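Local coordinates for protein geranyltranstransferase (Enterococcus faecalis, PDB 3P8L) that probably catalyses the condensation of isopentenyl diphosphate with geranyl diphosphate to give farnesyl diphosphate, with magnesium as cofactor, at residues A150-N155 with G187-F192; M42-H47 with G104-H109. All blocks are in the same frame, centred on the assembly; numbering follows the deposited sequence.

Followed from the N terminus, the chain opens interaction 2 at helix 36-47 and closes it at 104-109, which holds the second strand of a small hairpin (101-102 with 105-106) and the start of helix 108-112; helices 53-64 and 71-92 lie in this loop. Interaction 1 opens afterwards, at the end of helix 139-153, and closes on helix 175-200. The loops are in series, neither nesting nor crossing. Helix 71-92 relates them: Ser45 of interaction 2 touches its Thr85 and Ile89, while Ala153 and Leu189 of interaction 1 rest on Ile83. Interaction 1 joins helices in the buried bundle; interaction 2, farther from the chain centre, ties the hairpin to the end of helix 36-47.

Interaction 1 (A150-N155 with G187-F192); sequences AKAAGN and GALIEF
Ala152 and Ala188 bring helices 139-153 and 175-200 together inside the all-helical isoprenoid synthase fold, their CA atoms 4.8 Å apart. The small residues let each methyl rest on the carbonyl oxygen of the other: the methyl CB of Ala152 lies 3.3 Å from Ala188 O, and the CB of Ala188 lies 3.4 Å from Ala152 O. These are van der Waals contacts, and no hydrogen bond crosses between the segments. The same Ala152 methyl meets Phe192 at the CB methylene, 3.8 Å away. With its CG anti to the backbone N (chi1 176°), Phe192 sends the ring past this methyl to Gln148 and Leu149, farther back on helix 139-153. Ala153, next along, receives one branch of Leu189: methyl CD2 touches both CA and CB, while Leu80 and Ile83 of helix 71-92 also pack on this leucine. At Gly154, whose N donates to Ala150 O at 2.9 Å, the chain leaves helical geometry and then turns toward helix 158-167, a path marked by a backbone hydrogen bond between Ala152 and Met158. Asn155 then reaches the second subunit through backbone hydrogen bonds, and within its own chain Asn155 O is hydrogen-bonded to Ser160 OG.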
loop_
_atom_site.group_PDB
_atom_site.type_symbol
_atom_site.label_atom_id
_atom_site.label_comp_id
_atom_site.label_asym_id
_atom_site.label_seq_id
_atom_site.Cartn_x
_atom_site.Cartn_y
_atom_site.Cartn_z
ATOM N N ALA A 150 6.957 0.159 -4.525
ATOM C CA ALA A 150 6.258 1.426 -4.276
ATOM C C ALA A 150 6.434 2.420 -5.404
ATOM O O ALA A 150 5.471 3.098 -5.759
ATOM C CB ALA A 150 6.677 2.033 -2.943
ATOM N N LYS A 151 7.655 2.505 -5.960
ATOM C CA LYS A 151 7.907 3.321 -7.145
ATOM C C LYS A 151 7.022 2.880 -8.310
ATOM O O LYS A 151 6.395 3.705 -8.945
ATOM C CB LYS A 151 9.394 3.286 -7.551
ATOM C CG LYS A 151 9.744 4.181 -8.740
ATOM C CD LYS A 151 11.260 4.345 -8.882
ATOM C CE LYS A 151 11.607 5.245 -10.063
ATOM N NZ LYS A 151 10.943 4.788 -11.322
ATOM N N ALA A 152 6.965 1.572 -8.573
ATOM C CA ALA A 152 6.186 1.062 -9.686
ATOM C C ALA A 152 4.663 1.180 -9.465
ATOM O O ALA A 152 3.919 1.527 -10.373
ATOM C CB ALA A 152 6.577 -0.405 -9.990
ATOM N N ALA A 153 4.223 0.898 -8.251
ATOM C CA ALA A 153 2.801 0.782 -7.954
ATOM C C ALA A 153 2.132 2.097 -7.584
ATOM O O ALA A 153 0.920 2.230 -7.748
ATOM C CB ALA A 153 2.584 -0.268 -6.830
ATOM N N GLY A 154 2.913 3.077 -7.114
ATOM C CA GLY A 154 2.355 4.304 -6.551
ATOM C C GLY A 154 2.258 5.528 -7.456
ATOM O O GLY A 154 2.049 5.406 -8.664
ATOM N N ASN A 155 2.424 6.701 -6.845
ATOM C CA ASN A 155 2.329 8.007 -7.510
ATOM C C ASN A 155 3.320 8.231 -8.636
ATOM O O ASN A 155 3.042 9.022 -9.522
ATOM C CB ASN A 155 2.517 9.138 -6.507
ATOM C CG ASN A 155 1.457 9.160 -5.447
ATOM O OD1 ASN A 155 0.306 8.831 -5.704
ATOM N ND2 ASN A 155 1.842 9.552 -4.244
ATOM N N GLY A 187 3.259 -0.526 -17.837
ATOM C CA GLY A 187 4.701 -0.738 -17.956
ATOM C C GLY A 187 5.420 -0.850 -16.631
ATOM O O GLY A 187 6.318 -1.683 -16.481
ATOM N N ALA A 188 5.001 -0.039 -15.662
ATOM C CA ALA A 188 5.728 0.107 -14.404
ATOM C C ALA A 188 5.824 -1.179 -13.583
ATOM O O ALA A 188 6.908 -1.489 -13.092
ATOM C CB ALA A 188 5.167 1.264 -13.564
ATOM N N LEU A 189 4.718 -1.922 -13.452
ATOM C CA LEU A 189 4.719 -3.198 -12.703
ATOM C C LEU A 189 5.427 -4.315 -13.486
ATOM O O LEU A 189 5.983 -5.229 -12.888
ATOM C CB LEU A 189 3.286 -3.669 -12.353
ATOM C CG LEU A 189 2.369 -2.950 -11.352
ATOM C CD1 LEU A 189 1.120 -3.808 -11.080
ATOM C CD2 LEU A 189 3.079 -2.638 -10.037
ATOM N N ILE A 190 5.342 -4.253 -14.809
ATOM C CA ILE A 190 6.058 -5.188 -15.704
ATOM C C ILE A 190 7.553 -4.957 -15.507
ATOM O O ILE A 190 8.310 -5.926 -15.349
ATOM C CB ILE A 190 5.658 -5.029 -17.199
ATOM C CG1 ILE A 190 4.150 -5.257 -17.403
ATOM C CG2 ILE A 190 6.467 -5.989 -18.117
ATOM C CD1 ILE A 190 3.642 -6.590 -16.951
ATOM N N GLU A 191 7.950 -3.674 -15.480
ATOM C CA GLU A 191 9.344 -3.313 -15.223
ATOM C C GLU A 191 9.797 -3.800 -13.853
ATOM O O GLU A 191 10.885 -4.394 -13.737
ATOM C CB GLU A 191 9.586 -1.810 -15.429
ATOM C CG GLU A 191 9.769 -1.426 -16.899
ATOM C CD GLU A 191 9.445 0.030 -17.183
ATOM O OE1 GLU A 191 9.074 0.748 -16.232
ATOM O OE2 GLU A 191 9.551 0.452 -18.355
ATOM N N PHE A 192 8.956 -3.603 -12.827
ATOM C CA PHE A 192 9.262 -4.157 -11.511
ATOM C C PHE A 192 9.490 -5.666 -11.580
ATOM O O PHE A 192 10.410 -6.172 -10.937
ATOM C CB PHE A 192 8.175 -3.866 -10.453
ATOM C CG PHE A 192 8.456 -4.533 -9.133
ATOM C CD1 PHE A 192 9.313 -3.932 -8.217
ATOM C CD2 PHE A 192 7.926 -5.795 -8.831
ATOM C CE1 PHE A 192 9.591 -4.548 -7.006
ATOM C CE2 PHE A 192 8.225 -6.425 -7.640
ATOM C CZ PHE A 192 9.064 -5.793 -6.719
#

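Interaction 2 (M42-H47 with G104-H109); sequences MLYSIH and GKPTNH
This is a mainly polar, partly buried contact in which Tyr44 and Ser45, on the last turn of helix 36-47, meet Lys105, Pro106 and Asn108 where a two-stranded hairpin runs into helix 108-112. In this trans-prenyl synthase, of the isoprenoid synthase fold, the second segment follows closely on the aspartate-rich DDxxxxD sequence, which in relatives binds magnesium and the allylic diphosphate. Tyr44 extends from its helix with CG anti to the backbone N (chi1 173°), which carries the phenol to the hairpin. There OH donates to Pro106 O, with that oxygen at the ring edge and in its plane; the modelled separation of 2.4 Å is very short and its exact value is doubtful. The side chains of Tyr44 and Pro106 cross at about a right angle, and CG of the proline lies 3.4 Å from Tyr44 OH. Lys105 slides past the tyrosine in the opposite direction, its chain bent at chi3; its CE, 3.9 Å from Tyr44 OH, and a water bridge from its NZ to Tyr44 O are doubtful, since the lysine has a second conformer. Thr107 turns away and gives its hydroxyl mainly to Asp99 O, tying the segment back to the aspartate-rich region. Ser45, meanwhile, sits against Thr85 and Ile89 of helix 71-92 and offers its hydroxyl oxygen to Asn108. ND2 of Asn108 also makes a weak bond to Ala41 O; its bond to the serine is nearly straight, Asn108 ND2 donating to Ser45 OG at 2.8 Å and 171°, in the amide plane.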
loop_
_atom_site.group_PDB
_atom_site.type_symbol
_atom_site.label_atom_id
_atom_site.label_comp_id
_atom_site.label_asym_id
_atom_site.label_seq_id
_atom_site.Cartn_x
_atom_site.Cartn_y
_atom_site.Cartn_z
ATOM N N MET A 42 -11.209 -10.565 -0.381
ATOM C CA MET A 42 -9.870 -10.592 -0.984
ATOM C C MET A 42 -9.613 -11.942 -1.650
ATOM O O MET A 42 -9.142 -11.993 -2.783
ATOM C CB MET A 42 -8.785 -10.237 0.061
ATOM C CG MET A 42 -8.846 -8.771 0.521
ATOM S SD MET A 42 -7.649 -8.103 1.727
ATOM C CE MET A 42 -7.976 -9.229 3.057
ATOM N N LEU A 43 -9.928 -13.035 -0.949
ATOM C CA LEU A 43 -9.753 -14.379 -1.515
ATOM C C LEU A 43 -10.635 -14.580 -2.745
ATOM O O LEU A 43 -10.248 -15.264 -3.679
ATOM C CB LEU A 43 -10.052 -15.471 -0.483
ATOM C CG LEU A 43 -9.099 -15.745 0.686
ATOM C CD1 LEU A 43 -9.690 -16.793 1.652
ATOM C CD2 LEU A 43 -7.727 -16.214 0.192
ATOM N N TYR A 44 -11.828 -13.984 -2.757
ATOM C CA TYR A 44 -12.673 -14.096 -3.939
ATOM C C TYR A 44 -11.933 -13.618 -5.194
ATOM O O TYR A 44 -11.872 -14.340 -6.201
ATOM C CB TYR A 44 -13.984 -13.317 -3.779
ATOM C CG TYR A 44 -14.792 -13.286 -5.061
ATOM C CD1 TYR A 44 -15.546 -14.395 -5.449
ATOM C CD2 TYR A 44 -14.828 -12.150 -5.859
ATOM C CE1 TYR A 44 -16.305 -14.383 -6.624
ATOM C CE2 TYR A 44 -15.562 -12.126 -7.057
ATOM C CZ TYR A 44 -16.299 -13.263 -7.425
ATOM O OH TYR A 44 -17.047 -13.277 -8.580
ATOM N N SER A 45 -11.347 -12.429 -5.111
ATOM C CA SER A 45 -10.712 -11.815 -6.266
ATOM C C SER A 45 -9.409 -12.505 -6.666
ATOM O O SER A 45 -9.053 -12.501 -7.838
ATOM C CB SER A 45 -10.457 -10.338 -6.013
ATOM O OG SER A 45 -11.672 -9.610 -5.995
ATOM N N ILE A 46 -8.711 -13.086 -5.693
ATOM C CA ILE A 46 -7.555 -13.948 -5.977
ATOM C C ILE A 46 -7.983 -15.239 -6.703
ATOM O O ILE A 46 -7.439 -15.570 -7.775
ATOM C CB ILE A 46 -6.757 -14.269 -4.677
ATOM C CG1 ILE A 46 -6.056 -13.022 -4.161
ATOM C CG2 ILE A 46 -5.713 -15.371 -4.906
ATOM C CD1 ILE A 46 -5.728 -13.124 -2.705
ATOM N N HIS A 47 -8.975 -15.931 -6.172
ATOM C CA HIS A 47 -9.445 -17.208 -6.700
ATOM C C HIS A 47 -10.191 -17.134 -8.020
ATOM O O HIS A 47 -10.416 -18.127 -8.656
ATOM C CB HIS A 47 -10.359 -17.887 -5.714
ATOM C CG HIS A 47 -9.660 -18.502 -4.555
ATOM N ND1 HIS A 47 -8.491 -19.210 -4.677
ATOM C CD2 HIS A 47 -9.984 -18.534 -3.247
ATOM C CE1 HIS A 47 -8.119 -19.638 -3.491
ATOM N NE2 HIS A 47 -9.010 -19.245 -2.607
ATOM N N GLY A 104 -15.555 -13.819 -16.816
ATOM C CA GLY A 104 -16.873 -14.476 -16.785
ATOM C C GLY A 104 -17.546 -14.597 -15.416
ATOM O O GLY A 104 -18.567 -15.273 -15.293
ATOM N N LYS A 105 -16.967 -13.945 -14.401
ATOM C CA LYS A 105 -17.478 -13.991 -13.034
ATOM C C LYS A 105 -17.795 -12.568 -12.544
ATOM O O LYS A 105 -17.218 -11.606 -13.029
ATOM C CB LYS A 105 -16.479 -14.716 -12.121
ATOM C CG LYS A 105 -16.490 -16.239 -12.288
ATOM C CD LYS A 105 -15.403 -16.942 -11.464
ATOM C CE LYS A 105 -15.353 -16.434 -10.026
ATOM N NZ LYS A 105 -14.736 -17.421 -9.084
ATOM N N PRO A 106 -18.759 -12.420 -11.602
ATOM C CA PRO A 106 -19.020 -11.059 -11.133
ATOM C C PRO A 106 -17.826 -10.435 -10.423
ATOM O O PRO A 106 -17.050 -11.136 -9.763
ATOM C CB PRO A 106 -20.172 -11.233 -10.138
ATOM C CG PRO A 106 -20.192 -12.685 -9.807
ATOM C CD PRO A 106 -19.698 -13.382 -10.998
ATOM N N THR A 107 -17.711 -9.128 -10.559
ATOM C CA THR A 107 -16.617 -8.361 -9.987
ATOM C C THR A 107 -16.828 -8.244 -8.497
ATOM O O THR A 107 -17.937 -8.510 -7.997
ATOM C CB THR A 107 -16.490 -6.991 -10.643
ATOM O OG1 THR A 107 -17.789 -6.412 -10.763
ATOM C CG2 THR A 107 -15.874 -7.121 -12.047
ATOM N N ASN A 108 -15.755 -7.892 -7.788
ATOM C CA ASN A 108 -15.780 -7.838 -6.333
ATOM C C ASN A 108 -16.936 -6.999 -5.736
ATOM O O ASN A 108 -17.625 -7.469 -4.836
ATOM C CB ASN A 108 -14.425 -7.383 -5.792
ATOM C CG ASN A 108 -14.263 -7.687 -4.327
ATOM O OD1 ASN A 108 -14.953 -7.109 -3.498
ATOM N ND2 ASN A 108 -13.334 -8.592 -3.990
ATOM N N HIS A 109 -17.150 -5.787 -6.245
ATOM C CA HIS A 109 -18.243 -4.926 -5.760
ATOM C C HIS A 109 -19.641 -5.472 -6.042
ATOM O O HIS A 109 -20.558 -5.193 -5.286
ATOM C CB HIS A 109 -18.129 -3.491 -6.296
ATOM C CG HIS A 109 -18.223 -3.368 -7.779
ATOM N ND1 HIS A 109 -17.146 -3.610 -8.608
ATOM C CD2 HIS A 109 -19.239 -2.958 -8.586
ATOM C CE1 HIS A 109 -17.497 -3.372 -9.860
ATOM N NE2 HIS A 109 -18.762 -2.978 -9.876
HETATM O O HOH W 1 -13.185 -16.519 -7.007
#